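Local coordinates for catechol O-methyltransferase (PDB 7CVW), which transfers a methyl group from S-adenosylmethionine to a hydroxyl of catechol-like compounds, using magnesium and showing no preference between meta and para products, at residues 193-204 with 213-221. Numbering follows the deposited sequence.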
loop_
_atom_site.group_PDB
_atom_site.type_symbol
_atom_site.label_atom_id
_atom_site.label_comp_id
_atom_site.label_asym_id
_atom_site.label_seq_id
_atom_site.Cartn_x
_atom_site.Cartn_y
_atom_site.Cartn_z
ATOM N N LEU A 193 -14.546 -8.806 -6.564
ATOM C CA LEU A 193 -13.710 -7.615 -6.753
ATOM C C LEU A 193 -13.222 -7.571 -8.208
ATOM O O LEU A 193 -13.279 -6.475 -8.814
ATOM C CB LEU A 193 -12.595 -7.677 -5.702
ATOM C CG LEU A 193 -11.838 -6.388 -5.482
ATOM C CD1 LEU A 193 -12.776 -5.249 -5.107
ATOM C CD2 LEU A 193 -10.767 -6.623 -4.441
ATOM N N GLY A 194 -12.838 -8.718 -8.776
ATOM C CA GLY A 194 -12.420 -8.821 -10.188
ATOM C C GLY A 194 -13.542 -8.450 -11.136
ATOM O O GLY A 194 -13.217 -8.078 -12.285
ATOM N N ALA A 195 -14.809 -8.600 -10.726
ATOM C CA ALA A 195 -15.988 -8.339 -11.591
ATOM C C ALA A 195 -16.523 -6.925 -11.364
ATOM O O ALA A 195 -17.440 -6.532 -12.065
ATOM C CB ALA A 195 -17.062 -9.372 -11.315
ATOM N N ASN A 196 -16.016 -6.190 -10.374
ATOM C CA ASN A 196 -16.674 -4.951 -9.913
ATOM C C ASN A 196 -16.221 -3.774 -10.773
ATOM O O ASN A 196 -15.011 -3.490 -10.790
ATOM C CB ASN A 196 -16.396 -4.736 -8.426
ATOM C CG ASN A 196 -17.296 -3.688 -7.837
ATOM O OD1 ASN A 196 -17.133 -2.505 -8.137
ATOM N ND2 ASN A 196 -18.165 -4.099 -6.932
ATOM N N THR A 197 -17.168 -3.056 -11.379
ATOM C CA THR A 197 -16.900 -1.895 -12.257
ATOM C C THR A 197 -16.997 -0.588 -11.468
ATOM O O THR A 197 -16.750 0.446 -12.097
ATOM C CB THR A 197 -17.877 -1.873 -13.435
ATOM O OG1 THR A 197 -19.182 -1.800 -12.878
ATOM C CG2 THR A 197 -17.765 -3.111 -14.291
ATOM N N ALA A 198 -17.335 -0.607 -10.168
ATOM C CA ALA A 198 -17.506 0.621 -9.354
ATOM C C ALA A 198 -16.165 1.033 -8.737
ATOM O O ALA A 198 -16.111 2.099 -8.140
ATOM C CB ALA A 198 -18.535 0.397 -8.273
ATOM N N VAL A 199 -15.148 0.169 -8.781
ATOM C CA VAL A 199 -13.860 0.440 -8.082
ATOM C C VAL A 199 -12.683 0.097 -8.997
ATOM O O VAL A 199 -12.848 -0.731 -9.935
ATOM C CB VAL A 199 -13.706 -0.348 -6.766
ATOM C CG1 VAL A 199 -14.821 -0.052 -5.783
ATOM C CG2 VAL A 199 -13.559 -1.848 -6.998
ATOM N N ASP A 200 -11.532 0.703 -8.687
ATOM C CA ASP A 200 -10.186 0.297 -9.158
ATOM C C ASP A 200 -9.504 -0.411 -7.991
ATOM O O ASP A 200 -9.523 0.144 -6.866
ATOM C CB ASP A 200 -9.382 1.515 -9.598
ATOM C CG ASP A 200 -10.016 2.242 -10.778
ATOM O OD1 ASP A 200 -10.419 1.552 -11.718
ATOM O OD2 ASP A 200 -10.099 3.486 -10.746
ATOM N N ALA A 201 -8.985 -1.614 -8.190
ATOM C CA ALA A 201 -8.529 -2.414 -7.036
ATOM C C ALA A 201 -7.310 -3.270 -7.352
ATOM O O ALA A 201 -7.031 -3.569 -8.532
ATOM C CB ALA A 201 -9.659 -3.290 -6.550
ATOM N N THR A 202 -6.626 -3.696 -6.296
ATOM C CA THR A 202 -5.546 -4.696 -6.361
ATOM C C THR A 202 -5.648 -5.546 -5.107
ATOM O O THR A 202 -6.421 -5.225 -4.213
ATOM C CB THR A 202 -4.157 -4.054 -6.508
ATOM O OG1 THR A 202 -3.242 -5.100 -6.874
ATOM C CG2 THR A 202 -3.695 -3.360 -5.243
ATOM N N ILE A 203 -4.864 -6.601 -5.053
ATOM C CA ILE A 203 -4.617 -7.351 -3.800
ATOM C C ILE A 203 -3.110 -7.311 -3.554
ATOM O O ILE A 203 -2.306 -7.588 -4.503
ATOM C CB ILE A 203 -5.160 -8.791 -3.865
ATOM C CG1 ILE A 203 -6.687 -8.790 -3.983
ATOM C CG2 ILE A 203 -4.675 -9.588 -2.671
ATOM C CD1 ILE A 203 -7.259 -10.095 -4.514
ATOM N N LEU A 204 -2.716 -6.917 -2.354
ATOM C CA LEU A 204 -1.296 -6.896 -1.937
ATOM C C LEU A 204 -1.020 -8.164 -1.159
ATOM O O LEU A 204 -1.586 -8.311 -0.067
ATOM C CB LEU A 204 -1.006 -5.741 -0.980
ATOM C CG LEU A 204 -0.903 -4.357 -1.574
ATOM C CD1 LEU A 204 -0.815 -3.315 -0.451
ATOM C CD2 LEU A 204 0.318 -4.270 -2.476
ATOM N N ASP A 213 -0.456 -13.899 3.810
ATOM C CA ASP A 213 -1.854 -13.499 3.558
ATOM C C ASP A 213 -1.837 -12.320 2.593
ATOM O O ASP A 213 -0.963 -12.224 1.744
ATOM C CB ASP A 213 -2.536 -13.221 4.904
ATOM C CG ASP A 213 -4.041 -13.399 4.948
ATOM O OD1 ASP A 213 -4.660 -13.450 3.894
ATOM O OD2 ASP A 213 -4.570 -13.517 6.056
ATOM N N GLY A 214 -2.843 -11.474 2.657
ATOM C CA GLY A 214 -2.909 -10.313 1.770
ATOM C C GLY A 214 -4.087 -9.437 2.118
ATOM O O GLY A 214 -5.032 -9.879 2.808
ATOM N N MET A 215 -4.047 -8.222 1.617
ATOM C CA MET A 215 -5.127 -7.230 1.792
ATOM C C MET A 215 -5.582 -6.781 0.412
ATOM O O MET A 215 -4.712 -6.482 -0.438
ATOM C CB MET A 215 -4.662 -6.010 2.585
ATOM C CG MET A 215 -4.406 -6.309 4.022
ATOM S SD MET A 215 -4.362 -4.768 5.006
ATOM C CE MET A 215 -3.600 -5.400 6.509
ATOM N N ALA A 216 -6.886 -6.641 0.224
ATOM C CA ALA A 216 -7.429 -5.993 -0.997
ATOM C C ALA A 216 -7.499 -4.488 -0.754
ATOM O O ALA A 216 -7.857 -4.069 0.338
ATOM C CB ALA A 216 -8.791 -6.504 -1.347
ATOM N N LEU A 217 -7.159 -3.708 -1.774
ATOM C CA LEU A 217 -7.258 -2.235 -1.731
ATOM C C LEU A 217 -8.112 -1.813 -2.913
ATOM O O LEU A 217 -7.791 -2.222 -4.036
ATOM C CB LEU A 217 -5.864 -1.606 -1.842
ATOM C CG LEU A 217 -5.087 -1.421 -0.539
ATOM C CD1 LEU A 217 -4.735 -2.738 0.094
ATOM C CD2 LEU A 217 -3.837 -0.568 -0.769
ATOM N N ALA A 218 -9.144 -1.018 -2.670
ATOM C CA ALA A 218 -10.064 -0.573 -3.738
ATOM C C ALA A 218 -10.355 0.913 -3.572
ATOM O O ALA A 218 -10.624 1.357 -2.446
ATOM C CB ALA A 218 -11.314 -1.408 -3.687
ATOM N N ILE A 219 -10.346 1.652 -4.676
ATOM C CA ILE A 219 -10.742 3.079 -4.689
ATOM C C ILE A 219 -12.043 3.205 -5.462
ATOM O O ILE A 219 -12.130 2.758 -6.615
ATOM C CB ILE A 219 -9.639 3.979 -5.249
ATOM C CG1 ILE A 219 -8.319 3.722 -4.542
ATOM C CG2 ILE A 219 -10.074 5.429 -5.135
ATOM C CD1 ILE A 219 -7.176 4.435 -5.187
ATOM N N VAL A 220 -13.041 3.814 -4.821
ATOM C CA VAL A 220 -14.393 4.005 -5.406
ATOM C C VAL A 220 -14.325 5.050 -6.539
ATOM O O VAL A 220 -13.803 6.146 -6.322
ATOM C CB VAL A 220 -15.415 4.371 -4.317
ATOM C CG1 VAL A 220 -16.785 4.605 -4.930
ATOM C CG2 VAL A 220 -15.488 3.274 -3.265
ATOM N N LYS A 221 -14.842 4.702 -7.716
ATOM C CA LYS A 221 -14.795 5.586 -8.920
ATOM C C LYS A 221 -15.915 6.631 -8.815
ATOM O O LYS A 221 -17.000 6.257 -8.339
ATOM C CB LYS A 221 -14.861 4.717 -10.183
ATOM C CG LYS A 221 -13.741 3.688 -10.253
ATOM C CD LYS A 221 -13.581 2.870 -11.511
ATOM C CE LYS A 221 -14.799 2.744 -12.379
ATOM N NZ LYS A 221 -14.591 1.660 -13.373
HETATM O O HOH W 1 -11.036 4.657 -8.523
#
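K221 CG and D200 CG each stand anti to their own carbonyl carbon (chi1 -58° and -63°), and the two side chains cross at about a right angle. The lysine chain bends at chi3 (-22°). K221 NZ thereby donates a hydrogen bond to T197 O, 2.8 Å away, from above the carbonyl plane. K221 CD lies 3.4 Å from D200 OD1, but K221 NZ stays 4.5 Å from that oxygen, too far for a salt bridge. One water donates to both D200 OD2 and I219 O, and OD2 also accepts from Q54 NE2 of the second subunit.

Strands 199-206 and 213-220 form an antiparallel hairpin. D200 with I219, T202 with L217 and L204 with M215 are its hydrogen-bonded pairs. From helix 181-195, L193 CD2 reaches A216 CB at 3.7 Å, on the face where A201 CB meets A218 CB at 3.8 Å. On the other, L204 CD1 meets L217 CD1 at 4.0 Å, and F48 touches both leucines.

The hairpin completes the Rossmann-like methyltransferase sheet, with strand 213-220 against 160-165. At its far end D213 OD2 accepts from the magnesium ligand N166, and D213 OD1 from R169 N. Backbone bonds and apolar contacts dominate; D200, probably ionised, may still feel the lysine charge.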